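Local coordinates for cellulosomal scaffoldin adaptor protein B (Acetivibrio cellulolyticus, PDB 3FNK) that serves as a cellulosomal scaffoldin adaptor, this part being its second type II cohesin, a dockerin-binding beta-sandwich module, at residues Y42-K47 and V135-S140; Y11-Y16 and F165-G170; I46-T51 and V123-L128; S68-G73 and P83-V88; T51-V56 and K131-V136. All coordinates share one frame; numbering follows the deposited sequence.

Contact 1 of 5, residues Y42-K47 and V135-S140; sequences YQVNIK and VVFEDS
Asn45 grips Glu138 twice, once through its backbone and once through its side chain. Its O accepts the N-H of Glu138 at 3.0 Å, and its ND2 gives a bond back to Glu138 O at 2.9 Å, with that oxygen close to the plane of the amide. CG stands anti to the backbone N (chi1 -164°), which carries the amide out to the 138-140 loop. Its rotation is set from the other end as well, because OD1 is hydrogen-bonded to Asn97 ND2. Further along, Lys47 and Val136 form an antiparallel hydrogen-bonded pair, with Lys47 N 2.7 Å from Val136 O in a nearly straight bond. Ile46 and Phe137, the adjoining non-hydrogen-bonded pair, send their side chains the same way, CG1 of Ile46 lying 4.1 Å from CD2 of Phe137. Val44 CB comes to the same ring obliquely, and Ile46 CG2 meets Val135 CG1 at 3.6 Å. On the opposite face the bend of Lys47 at chi2 (82°) lays its CG and CD beside the Glu138 carboxylate (CD to OE2 3.4 Å), and the later bend at chi4 (54°) turns NZ off to Glu93 O. Strand 39-47 has strand 95-102 along one edge and strands 136-137 and 150-154 along the other, while Val44, Ile46 and Phe137 pack onto Ile12 and Met14 of strand 11-16 in the other sheet.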
# COMPACT_ATOMS: atom_id res chain seq x y z
N TYR A 42 1.65 8.99 -0.67
CA TYR A 42 2.31 7.91 0.07
C TYR A 42 3.42 7.33 -0.74
O TYR A 42 3.36 7.31 -1.99
CB TYR A 42 1.36 6.74 0.35
CG TYR A 42 0.96 5.90 -0.90
CD1 TYR A 42 1.75 4.81 -1.32
CD2 TYR A 42 -0.17 6.20 -1.63
CE1 TYR A 42 1.42 4.06 -2.46
CE2 TYR A 42 -0.56 5.40 -2.78
CZ TYR A 42 0.25 4.36 -3.18
OH TYR A 42 -0.10 3.60 -4.27
N GLN A 43 4.42 6.83 -0.02
CA GLN A 43 5.34 5.87 -0.58
C GLN A 43 5.36 4.69 0.38
O GLN A 43 5.49 4.90 1.59
CB GLN A 43 6.73 6.46 -0.74
CG GLN A 43 7.67 5.44 -1.38
CD GLN A 43 9.11 5.92 -1.35
OE1 GLN A 43 9.42 6.89 -0.68
NE2 GLN A 43 9.98 5.26 -2.09
N VAL A 44 5.25 3.47 -0.15
CA VAL A 44 5.38 2.27 0.71
C VAL A 44 6.25 1.21 0.09
O VAL A 44 6.21 1.02 -1.11
CB VAL A 44 4.01 1.62 1.05
CG1 VAL A 44 3.17 2.57 1.87
CG2 VAL A 44 3.26 1.20 -0.22
N ASN A 45 6.99 0.51 0.92
CA ASN A 45 7.89 -0.56 0.49
C ASN A 45 7.35 -1.87 1.11
O ASN A 45 7.15 -1.97 2.33
CB ASN A 45 9.29 -0.25 0.99
CG ASN A 45 10.35 -1.07 0.29
OD1 ASN A 45 10.57 -0.93 -0.92
ND2 ASN A 45 11.03 -1.94 1.05
N ILE A 46 7.07 -2.84 0.25
CA ILE A 46 6.36 -4.05 0.63
C ILE A 46 7.27 -5.25 0.37
O ILE A 46 7.93 -5.33 -0.70
CB ILE A 46 5.03 -4.14 -0.16
CG1 ILE A 46 4.11 -3.01 0.26
CG2 ILE A 46 4.33 -5.48 0.08
CD1 ILE A 46 2.87 -2.92 -0.55
N LYS A 47 7.35 -6.15 1.36
CA LYS A 47 8.18 -7.34 1.26
C LYS A 47 7.30 -8.57 1.25
O LYS A 47 6.37 -8.69 2.05
CB LYS A 47 9.17 -7.38 2.42
CG LYS A 47 10.23 -8.49 2.31
CD LYS A 47 11.40 -8.12 1.41
CE LYS A 47 12.22 -9.37 1.02
NZ LYS A 47 11.38 -10.45 0.41
N VAL A 135 3.30 -11.03 4.40
CA VAL A 135 3.68 -9.82 3.67
C VAL A 135 3.88 -8.71 4.71
O VAL A 135 3.05 -8.58 5.62
CB VAL A 135 2.56 -9.47 2.68
CG1 VAL A 135 2.79 -8.11 2.02
CG2 VAL A 135 2.45 -10.58 1.64
N VAL A 136 4.97 -7.95 4.60
CA VAL A 136 5.22 -6.84 5.52
C VAL A 136 5.53 -5.50 4.81
O VAL A 136 6.03 -5.49 3.66
CB VAL A 136 6.32 -7.17 6.56
CG1 VAL A 136 5.89 -8.38 7.47
CG2 VAL A 136 7.67 -7.44 5.90
N PHE A 137 5.20 -4.39 5.49
CA PHE A 137 5.79 -3.09 5.20
C PHE A 137 7.15 -3.15 5.83
O PHE A 137 7.29 -3.54 6.99
CB PHE A 137 5.00 -1.91 5.80
CG PHE A 137 3.60 -1.76 5.24
CD1 PHE A 137 2.51 -2.18 5.98
CD2 PHE A 137 3.39 -1.25 3.94
CE1 PHE A 137 1.19 -2.06 5.46
CE2 PHE A 137 2.11 -1.13 3.40
CZ PHE A 137 0.99 -1.54 4.18
N GLU A 138 8.16 -2.74 5.09
CA GLU A 138 9.49 -2.91 5.59
C GLU A 138 10.41 -1.85 5.04
O GLU A 138 10.37 -1.53 3.86
CB GLU A 138 9.96 -4.30 5.14
CG GLU A 138 11.39 -4.56 5.31
CD GLU A 138 11.74 -5.95 4.89
OE1 GLU A 138 11.23 -6.90 5.53
OE2 GLU A 138 12.51 -6.09 3.90
N ASP A 139 11.23 -1.29 5.91
CA ASP A 139 12.15 -0.27 5.43
C ASP A 139 13.09 -0.77 4.36
O ASP A 139 13.35 -1.99 4.21
CB ASP A 139 12.88 0.48 6.54
CG ASP A 139 12.50 1.94 6.58
OD1 ASP A 139 11.65 2.32 5.75
OD2 ASP A 139 13.03 2.70 7.40
N SER A 140 13.54 0.18 3.55
CA SER A 140 14.42 -0.05 2.42
C SER A 140 15.65 0.83 2.58
O SER A 140 15.56 1.90 3.21
CB SER A 140 13.69 0.31 1.13
OG SER A 140 14.61 0.71 0.13
O HOH W 1 13.49 -3.92 1.88
O HOH W 2 12.72 -0.67 -2.25

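Contact 2 of 5, residues Y11-Y16 and F165-G170; sequences YITMGY and FVIQPG
Ile167 packs against both Thr13 and Tyr11, and its side chain can be followed outward atom by atom. CB sits 3.3 Å from Thr13 OG1, and the CG2 branch flanks the same hydroxyl at 3.7 Å. CG1, turned anti to the carbonyl carbon (chi1 -59°), passes Tyr11 CB at 4.1 Å. At the tip, CD1 lies over one face of the Tyr11 ring, 4.0 Å from its centroid, in a CH-pi contact displaced toward CG. Behind this side chain the backbones run parallel: Ile12 N donates to Phe165 O at 2.9 Å and Ile167 N to Ile12 O at 3.0 Å. The Thr13 hydroxyl donates to Ile167 O well out of the carbonyl plane, though the modelled bond is so short that its exact length is doubtful. Beyond it comes Pro169, whose ring has no N-H to offer; its CB packs on Met14 CB at 3.8 Å and lies obliquely to the Tyr16 ring. Gly170 O meets that ring at the edge, near CE2 and in its plane. The chemistry thus changes along the contact, from a short parallel ladder joining the first and last strands of the module to packing of proline on Met14 and an aromatic ring. There, Tyr16 OH and Gly170 O are buried without a hydrogen-bond partner in the model, so polar bonding contributes little at this end.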
# COMPACT_ATOMS: atom_id res chain seq x y z
N TYR A 11 -3.50 5.31 11.49
CA TYR A 11 -2.61 4.27 10.99
C TYR A 11 -2.57 4.18 9.46
O TYR A 11 -3.34 4.83 8.75
CB TYR A 11 -3.01 2.91 11.54
CG TYR A 11 -4.41 2.52 11.20
CD1 TYR A 11 -4.71 1.98 9.96
CD2 TYR A 11 -5.44 2.62 12.15
CE1 TYR A 11 -6.01 1.59 9.66
CE2 TYR A 11 -6.73 2.23 11.86
CZ TYR A 11 -7.01 1.72 10.60
OH TYR A 11 -8.30 1.33 10.27
N ILE A 12 -1.65 3.35 9.01
CA ILE A 12 -1.68 2.80 7.68
C ILE A 12 -1.61 1.30 7.80
O ILE A 12 -0.83 0.75 8.59
CB ILE A 12 -0.53 3.37 6.76
CG1 ILE A 12 -0.63 2.79 5.34
CG2 ILE A 12 0.84 3.18 7.40
CD1 ILE A 12 0.32 3.48 4.28
N THR A 13 -2.41 0.61 7.01
CA THR A 13 -2.32 -0.82 7.06
C THR A 13 -2.53 -1.47 5.69
O THR A 13 -2.80 -0.78 4.69
CB THR A 13 -3.33 -1.38 8.13
OG1 THR A 13 -2.89 -2.69 8.55
CG2 THR A 13 -4.70 -1.45 7.58
N MET A 14 -2.36 -2.80 5.65
CA MET A 14 -2.83 -3.64 4.53
C MET A 14 -3.92 -4.62 5.00
O MET A 14 -3.69 -5.34 5.98
CB MET A 14 -1.63 -4.42 3.97
CG MET A 14 -1.87 -5.04 2.61
SD MET A 14 -0.41 -5.95 2.11
CE MET A 14 0.81 -4.63 2.07
N GLY A 15 -5.07 -4.65 4.33
CA GLY A 15 -6.09 -5.71 4.54
C GLY A 15 -6.20 -6.68 3.35
O GLY A 15 -5.98 -6.28 2.20
N TYR A 16 -6.51 -7.95 3.64
CA TYR A 16 -6.75 -9.00 2.62
C TYR A 16 -8.21 -9.26 2.42
O TYR A 16 -8.97 -9.24 3.38
CB TYR A 16 -6.11 -10.32 2.99
CG TYR A 16 -4.65 -10.23 3.25
CD1 TYR A 16 -3.81 -9.58 2.36
CD2 TYR A 16 -4.07 -10.83 4.39
CE1 TYR A 16 -2.45 -9.48 2.59
CE2 TYR A 16 -2.69 -10.75 4.63
CZ TYR A 16 -1.90 -10.07 3.72
OH TYR A 16 -0.53 -9.96 3.91
N PHE A 165 0.52 4.66 13.34
CA PHE A 165 0.98 3.29 13.45
C PHE A 165 1.02 2.62 12.10
O PHE A 165 0.18 2.88 11.26
CB PHE A 165 0.03 2.48 14.36
CG PHE A 165 0.04 2.96 15.80
CD1 PHE A 165 -0.84 3.96 16.21
CD2 PHE A 165 0.95 2.41 16.73
CE1 PHE A 165 -0.82 4.43 17.56
CE2 PHE A 165 0.99 2.86 18.07
CZ PHE A 165 0.09 3.86 18.49
N VAL A 166 2.00 1.76 11.88
CA VAL A 166 2.03 0.89 10.69
C VAL A 166 1.56 -0.49 11.16
O VAL A 166 2.27 -1.11 11.93
CB VAL A 166 3.47 0.82 10.11
CG1 VAL A 166 3.58 -0.23 9.03
CG2 VAL A 166 3.94 2.24 9.60
N ILE A 167 0.37 -0.93 10.76
CA ILE A 167 -0.19 -2.17 11.28
C ILE A 167 0.06 -3.25 10.23
O ILE A 167 -0.49 -3.17 9.15
CB ILE A 167 -1.70 -2.05 11.60
CG1 ILE A 167 -1.93 -0.94 12.64
CG2 ILE A 167 -2.28 -3.41 12.09
CD1 ILE A 167 -3.41 -0.49 12.87
N GLN A 168 0.95 -4.18 10.53
CA GLN A 168 1.31 -5.27 9.59
C GLN A 168 0.12 -6.19 9.36
O GLN A 168 -0.68 -6.40 10.26
CB GLN A 168 2.53 -6.03 10.10
CG GLN A 168 3.74 -5.14 10.42
CD GLN A 168 4.47 -4.67 9.19
OE1 GLN A 168 4.02 -4.88 8.07
NE2 GLN A 168 5.60 -4.01 9.39
N PRO A 169 -0.05 -6.70 8.13
CA PRO A 169 -1.33 -7.34 7.76
C PRO A 169 -1.66 -8.71 8.36
O PRO A 169 -2.84 -9.09 8.37
CB PRO A 169 -1.24 -7.48 6.24
CG PRO A 169 0.21 -7.47 5.96
CD PRO A 169 0.83 -6.55 6.96
N GLY A 170 -0.67 -9.46 8.81
CA GLY A 170 -0.99 -10.81 9.34
C GLY A 170 -0.84 -11.93 8.32
O GLY A 170 -0.78 -11.68 7.11

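Contact 3 of 5, residues I46-T51 and V123-L128; sequences IKYDPT and VGFKVL
Tyr48 presents one face of its ring to Phe125 CE2, with the two ring planes oblique to each other. Phe125 CE2 is displaced toward the rim of that face and lies 3.6 Å from Tyr48 CG. The planes are inclined at 55° and the centroids lie 5.2 Å apart, an arrangement that is neither parallel nor edge-to-face. Tyr48 reaches this position with CG between its backbone N and carbonyl carbon (chi1 64°), so that the ring drops from the chain toward the strand opposite. Phe125 in turn is bordered at its edge by Ile46, whose CG2 lies 4.4 Å from CZ, while CG1 of Val123 from its own strand rests over one of its faces. The two aromatics and the two aliphatic side chains are therefore set at different angles to one another and fill the layer between the backbones, the CA atoms of Tyr48 and Phe125 being 9.2 Å apart. Beyond the rings the chains converge, and Leu128 CD1 packs close to Pro50 O. The 49-51 segment is braced from within, Thr51 OG1 donating to Asp49 OD1 at 2.8 Å from above the carboxylate plane. Phe125 also touches Leu53 and Ala29, and Tyr48 touches Ala55, Leu96 and Ile91. No hydrogen bond crosses between the two segments: they belong to different sheets, and the oblique ring pair is part of the hydrophobic filling between the two layers of the cohesin beta-sandwich, with its jelly-roll topology.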
# COMPACT_ATOMS: atom_id res chain seq x y z
N ILE A 46 7.07 -2.84 0.25
CA ILE A 46 6.36 -4.05 0.63
C ILE A 46 7.27 -5.25 0.37
O ILE A 46 7.93 -5.33 -0.70
CB ILE A 46 5.03 -4.14 -0.16
CG1 ILE A 46 4.11 -3.01 0.26
CG2 ILE A 46 4.33 -5.48 0.08
CD1 ILE A 46 2.87 -2.92 -0.55
N LYS A 47 7.35 -6.15 1.36
CA LYS A 47 8.18 -7.34 1.26
C LYS A 47 7.30 -8.57 1.25
O LYS A 47 6.37 -8.69 2.05
CB LYS A 47 9.17 -7.38 2.42
CG LYS A 47 10.23 -8.49 2.31
CD LYS A 47 11.40 -8.12 1.41
CE LYS A 47 12.22 -9.37 1.02
NZ LYS A 47 11.38 -10.45 0.41
N TYR A 48 7.55 -9.47 0.30
CA TYR A 48 6.80 -10.74 0.24
C TYR A 48 7.71 -11.86 -0.23
O TYR A 48 8.86 -11.61 -0.65
CB TYR A 48 5.60 -10.62 -0.69
CG TYR A 48 5.98 -10.35 -2.15
CD1 TYR A 48 5.92 -11.38 -3.13
CD2 TYR A 48 6.43 -9.09 -2.56
CE1 TYR A 48 6.28 -11.13 -4.47
CE2 TYR A 48 6.79 -8.83 -3.88
CZ TYR A 48 6.71 -9.85 -4.84
OH TYR A 48 7.08 -9.58 -6.14
N ASP A 49 7.22 -13.10 -0.11
CA ASP A 49 8.01 -14.28 -0.48
C ASP A 49 7.69 -14.64 -1.92
O ASP A 49 6.62 -15.22 -2.19
CB ASP A 49 7.72 -15.48 0.45
CG ASP A 49 8.78 -16.60 0.31
OD1 ASP A 49 9.51 -16.70 -0.72
OD2 ASP A 49 8.87 -17.40 1.27
N PRO A 50 8.60 -14.28 -2.85
CA PRO A 50 8.34 -14.46 -4.27
C PRO A 50 8.24 -15.95 -4.64
O PRO A 50 7.45 -16.30 -5.53
CB PRO A 50 9.55 -13.81 -4.95
CG PRO A 50 10.63 -13.91 -3.97
CD PRO A 50 10.00 -13.90 -2.59
N THR A 51 9.02 -16.81 -3.95
CA THR A 51 8.96 -18.28 -4.14
C THR A 51 7.57 -18.82 -3.77
O THR A 51 7.16 -19.86 -4.27
CB THR A 51 10.08 -19.07 -3.36
OG1 THR A 51 9.77 -19.18 -1.97
CG2 THR A 51 11.47 -18.42 -3.50
N VAL A 123 -3.06 -4.29 -4.66
CA VAL A 123 -2.14 -5.16 -5.32
C VAL A 123 -2.72 -6.58 -5.21
O VAL A 123 -3.48 -6.87 -4.28
CB VAL A 123 -0.80 -5.04 -4.63
CG1 VAL A 123 0.19 -6.03 -5.16
CG2 VAL A 123 -0.27 -3.60 -4.80
N GLY A 124 -2.36 -7.46 -6.15
CA GLY A 124 -2.79 -8.86 -6.15
C GLY A 124 -1.63 -9.75 -5.73
O GLY A 124 -0.46 -9.45 -6.02
N PHE A 125 -1.95 -10.83 -5.02
CA PHE A 125 -0.93 -11.82 -4.69
C PHE A 125 -1.48 -13.20 -5.06
O PHE A 125 -2.44 -13.68 -4.44
CB PHE A 125 -0.55 -11.75 -3.21
CG PHE A 125 0.37 -10.61 -2.85
CD1 PHE A 125 -0.08 -9.55 -2.07
CD2 PHE A 125 1.70 -10.59 -3.29
CE1 PHE A 125 0.78 -8.50 -1.73
CE2 PHE A 125 2.55 -9.53 -2.99
CZ PHE A 125 2.10 -8.49 -2.20
N LYS A 126 -0.91 -13.80 -6.11
CA LYS A 126 -1.29 -15.14 -6.56
C LYS A 126 -0.49 -16.21 -5.81
O LYS A 126 0.75 -16.15 -5.75
CB LYS A 126 -1.15 -15.29 -8.10
CG LYS A 126 -0.96 -16.74 -8.63
CD LYS A 126 -0.88 -16.84 -10.18
CE LYS A 126 -2.27 -16.78 -10.85
NZ LYS A 126 -2.28 -16.19 -12.24
N VAL A 127 -1.21 -17.17 -5.22
CA VAL A 127 -0.60 -18.22 -4.42
C VAL A 127 0.18 -19.19 -5.34
O VAL A 127 -0.38 -19.72 -6.30
CB VAL A 127 -1.69 -18.96 -3.58
CG1 VAL A 127 -1.09 -20.03 -2.67
CG2 VAL A 127 -2.52 -17.95 -2.76
N LEU A 128 1.47 -19.36 -5.04
CA LEU A 128 2.37 -20.26 -5.77
C LEU A 128 2.66 -21.57 -5.00
O LEU A 128 3.16 -22.55 -5.56
CB LEU A 128 3.71 -19.56 -6.04
CG LEU A 128 3.73 -18.35 -6.97
CD1 LEU A 128 5.14 -17.81 -7.05
CD2 LEU A 128 3.21 -18.71 -8.35

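Contact 4 of 5, residues S68-G73 and P83-V88; sequences SLPTSG and PIVQGV
Val85, Leu69 and Gly87 bury most of the surface in this contact. The two methyls of Val85 divide its partners between them. CG2, anti to the backbone N, lies alongside the Pro70 ring, 3.8 Å from Pro70 CG and nearly as near to CD, the valine and proline side chains pointing opposite ways. CG1, set between N and the carbonyl carbon (chi1 61°), meets Leu69 CD2 at 3.9 Å. Leu69 touches the strand through that one methyl, which also rests 3.7 Å from Val85 O and against the CA of Gln86. A side chain at Gly87 would run into Ser68 O; its absence lets the backbones approach, Gly87 CA lying 5.2 Å from Leu69 CA. Gly87 CA makes a long C-H...O contact with Ser68 O at 3.6 Å, and that oxygen also accepts a hydrogen bond from His89 NE2. Pro70 also packs on Ala121 of strand 118-127, while Val85 packs on Arg100 of strand 95-102, so the contact joins the approach to one sheet of the cohesin sandwich to strand 83-87 of the other. The chemistry is apolar packing plus one long C-H...O contact, with no hydrogen bond to fix a register between the two segments.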
# COMPACT_ATOMS: atom_id res chain seq x y z
N SER A 68 5.28 -2.08 -12.76
CA SER A 68 3.82 -2.12 -12.74
C SER A 68 3.21 -1.13 -11.76
O SER A 68 3.76 -0.91 -10.65
CB SER A 68 3.30 -3.52 -12.45
OG SER A 68 3.74 -4.40 -13.47
N LEU A 69 2.11 -0.52 -12.17
CA LEU A 69 1.35 0.38 -11.31
C LEU A 69 0.40 -0.35 -10.36
O LEU A 69 -0.21 -1.34 -10.75
CB LEU A 69 0.51 1.37 -12.14
CG LEU A 69 1.29 2.26 -13.12
CD1 LEU A 69 0.28 3.05 -13.96
CD2 LEU A 69 2.24 3.17 -12.31
N PRO A 70 0.24 0.17 -9.11
CA PRO A 70 -0.82 -0.37 -8.21
C PRO A 70 -2.19 -0.03 -8.76
O PRO A 70 -2.33 0.96 -9.47
CB PRO A 70 -0.58 0.38 -6.91
CG PRO A 70 0.12 1.66 -7.34
CD PRO A 70 0.99 1.27 -8.48
N THR A 71 -3.21 -0.82 -8.45
CA THR A 71 -4.58 -0.42 -8.82
C THR A 71 -4.99 0.63 -7.80
O THR A 71 -4.62 0.51 -6.63
CB THR A 71 -5.52 -1.63 -8.82
OG1 THR A 71 -4.91 -2.69 -9.56
CG2 THR A 71 -6.85 -1.29 -9.44
N SER A 72 -5.73 1.65 -8.26
CA SER A 72 -6.08 2.80 -7.44
C SER A 72 -7.13 2.50 -6.37
O SER A 72 -7.96 1.62 -6.57
CB SER A 72 -6.60 3.94 -8.31
OG SER A 72 -5.54 4.70 -8.87
N GLY A 73 -7.09 3.27 -5.28
CA GLY A 73 -8.12 3.23 -4.23
C GLY A 73 -9.14 4.34 -4.34
O GLY A 73 -9.36 4.88 -5.42
N PRO A 83 -2.85 13.88 -9.61
CA PRO A 83 -2.14 12.71 -9.05
C PRO A 83 -1.09 12.11 -10.02
O PRO A 83 -1.29 12.08 -11.24
CB PRO A 83 -3.26 11.70 -8.80
CG PRO A 83 -4.33 12.07 -9.80
CD PRO A 83 -4.26 13.60 -9.88
N ILE A 84 0.05 11.71 -9.47
CA ILE A 84 1.02 10.99 -10.24
C ILE A 84 1.30 9.68 -9.47
O ILE A 84 1.31 9.67 -8.23
CB ILE A 84 2.25 11.92 -10.53
CG1 ILE A 84 3.22 11.29 -11.52
CG2 ILE A 84 2.95 12.36 -9.25
CD1 ILE A 84 4.41 12.21 -11.82
N VAL A 85 1.45 8.57 -10.20
CA VAL A 85 1.65 7.27 -9.57
C VAL A 85 2.82 6.57 -10.25
O VAL A 85 2.98 6.71 -11.48
CB VAL A 85 0.36 6.42 -9.67
CG1 VAL A 85 -0.05 6.16 -11.15
CG2 VAL A 85 0.44 5.13 -8.86
N GLN A 86 3.64 5.84 -9.47
CA GLN A 86 4.78 5.08 -10.02
C GLN A 86 5.04 3.81 -9.19
O GLN A 86 4.87 3.83 -7.97
CB GLN A 86 6.06 5.93 -10.04
CG GLN A 86 7.20 5.35 -10.92
CD GLN A 86 8.52 6.13 -10.84
OE1 GLN A 86 8.63 7.17 -10.18
NE2 GLN A 86 9.52 5.62 -11.53
N GLY A 87 5.47 2.73 -9.87
CA GLY A 87 5.94 1.50 -9.20
C GLY A 87 7.37 1.19 -9.60
O GLY A 87 7.66 1.20 -10.79
N VAL A 88 8.25 1.00 -8.62
CA VAL A 88 9.63 0.60 -8.83
C VAL A 88 9.96 -0.64 -7.95
O VAL A 88 10.32 -0.51 -6.77
CB VAL A 88 10.66 1.74 -8.58
CG1 VAL A 88 12.05 1.27 -8.95
CG2 VAL A 88 10.33 2.96 -9.42

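Contact 5 of 5, residues T51-V56 and K131-V136; sequences TVLQAV and KATTVV
Thr133 and Val52, which pack on each other across this contact, make their backbone hydrogen bonds elsewhere, Thr133 with Ile172 and Val52 with Leu128. No hydrogen bond joins the two segments, and the Thr133 hydroxyl oxygen, OG1, meets carbon in Val52: CG1, at 3.6 Å. Val52 CG1 stands anti to its backbone N (chi1 174°) and is pressed equally close to Thr133 CB, the two side chains overlapping flank to flank as they extend from facing backbones. The Thr133 methyl, CG2, lies between Leu53 CD1, at 3.7 Å, and Val52 CG1. In the cohesin sandwich this is where the 131-135 connection, on its way from strand 118-127 to strand 136-137, passes beside the start of strand 53-56, and the apolar side chains pack the connection onto that strand. Leu53 CD1 is shared: besides the threonine methyl it touches Val135 CG2, also at 3.7 Å, and Val135 packs in addition on Met14, Tyr16 and Ile46. Val52 CG2 is also touched by the aliphatic part of the exposed Lys131, whose extended chain brings CD to 4.2 Å. Leu53 packs in turn on Phe125.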
# COMPACT_ATOMS: atom_id res chain seq x y z
N THR A 51 9.02 -16.81 -3.95
CA THR A 51 8.96 -18.28 -4.14
C THR A 51 7.57 -18.82 -3.77
O THR A 51 7.16 -19.86 -4.27
CB THR A 51 10.08 -19.07 -3.36
OG1 THR A 51 9.77 -19.18 -1.97
CG2 THR A 51 11.47 -18.42 -3.50
N VAL A 52 6.85 -18.07 -2.93
CA VAL A 52 5.53 -18.48 -2.37
C VAL A 52 4.34 -17.64 -2.88
O VAL A 52 3.21 -18.15 -3.06
CB VAL A 52 5.55 -18.41 -0.80
CG1 VAL A 52 4.18 -18.68 -0.19
CG2 VAL A 52 6.63 -19.34 -0.21
N LEU A 53 4.58 -16.33 -3.07
CA LEU A 53 3.53 -15.46 -3.61
C LEU A 53 4.06 -14.73 -4.86
O LEU A 53 5.23 -14.38 -4.91
CB LEU A 53 3.08 -14.43 -2.57
CG LEU A 53 2.34 -14.84 -1.28
CD1 LEU A 53 2.62 -13.76 -0.21
CD2 LEU A 53 0.81 -15.00 -1.49
N GLN A 54 3.18 -14.53 -5.84
CA GLN A 54 3.49 -13.73 -7.04
C GLN A 54 2.63 -12.45 -7.16
O GLN A 54 1.40 -12.51 -7.23
CB GLN A 54 3.40 -14.57 -8.32
CG GLN A 54 3.26 -13.73 -9.63
CD GLN A 54 3.09 -14.57 -10.92
OE1 GLN A 54 4.05 -14.79 -11.66
NE2 GLN A 54 1.86 -14.97 -11.21
N ALA A 55 3.30 -11.31 -7.20
CA ALA A 55 2.63 -10.02 -7.38
C ALA A 55 2.00 -9.93 -8.77
O ALA A 55 2.70 -10.05 -9.77
CB ALA A 55 3.60 -8.88 -7.14
N VAL A 56 0.69 -9.74 -8.80
CA VAL A 56 -0.07 -9.66 -10.03
C VAL A 56 -1.03 -8.49 -9.95
O VAL A 56 -1.31 -7.96 -8.86
CB VAL A 56 -0.93 -10.94 -10.27
CG1 VAL A 56 -0.05 -12.15 -10.47
CG2 VAL A 56 -1.91 -11.17 -9.13
N LYS A 131 1.52 -22.44 1.38
CA LYS A 131 2.51 -22.52 2.46
C LYS A 131 2.44 -21.25 3.32
O LYS A 131 2.14 -20.16 2.79
CB LYS A 131 3.91 -22.69 1.86
CG LYS A 131 5.06 -22.58 2.84
CD LYS A 131 6.39 -22.85 2.16
CE LYS A 131 7.54 -22.84 3.15
NZ LYS A 131 8.84 -23.19 2.48
N ALA A 132 2.70 -21.38 4.62
CA ALA A 132 2.57 -20.28 5.59
C ALA A 132 3.41 -19.07 5.20
O ALA A 132 4.63 -19.16 5.08
CB ALA A 132 2.96 -20.75 7.02
N THR A 133 2.75 -17.94 5.03
CA THR A 133 3.46 -16.80 4.46
C THR A 133 2.95 -15.44 4.93
O THR A 133 1.74 -15.23 5.10
CB THR A 133 3.50 -16.89 2.89
OG1 THR A 133 4.60 -16.14 2.37
CG2 THR A 133 2.20 -16.46 2.24
N THR A 134 3.89 -14.52 5.13
CA THR A 134 3.56 -13.14 5.53
C THR A 134 4.11 -12.06 4.58
O THR A 134 5.22 -12.16 4.03
CB THR A 134 4.04 -12.86 6.94
OG1 THR A 134 5.43 -13.19 7.02
CG2 THR A 134 3.29 -13.73 7.94
N VAL A 135 3.30 -11.03 4.40
CA VAL A 135 3.68 -9.82 3.67
C VAL A 135 3.88 -8.71 4.71
O VAL A 135 3.05 -8.58 5.62
CB VAL A 135 2.56 -9.47 2.68
CG1 VAL A 135 2.79 -8.11 2.02
CG2 VAL A 135 2.45 -10.58 1.64
N VAL A 136 4.97 -7.95 4.60
CA VAL A 136 5.22 -6.84 5.52
C VAL A 136 5.53 -5.50 4.81
O VAL A 136 6.03 -5.49 3.66
CB VAL A 136 6.32 -7.17 6.56
CG1 VAL A 136 5.89 -8.38 7.47
CG2 VAL A 136 7.67 -7.44 5.90

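Overall arrangement
Contacts 1 and 2 are pairings within a sheet and rest on backbone hydrogen bonds, contact 1 antiparallel and contact 2 parallel; the two touch where Gln168 OE1 probably accepts from Phe137 N. Contacts 3 and 5 have no hydrogen bonds between their segments and bury side chains between the sheets, their centres about 3 Å apart, with contact 5 mostly buried, exposed Lys131 at its rim, and contact 3 running out to exposed residues at its Leu128 end. Ile46 ties strand 39-47 to both pairing and core, and Val135, just before strand 136-137, does so from the other side. Contact 4, partly exposed, lies about 19 Å from contact 2 (between centres), across the middle of the module, and is likewise apolar.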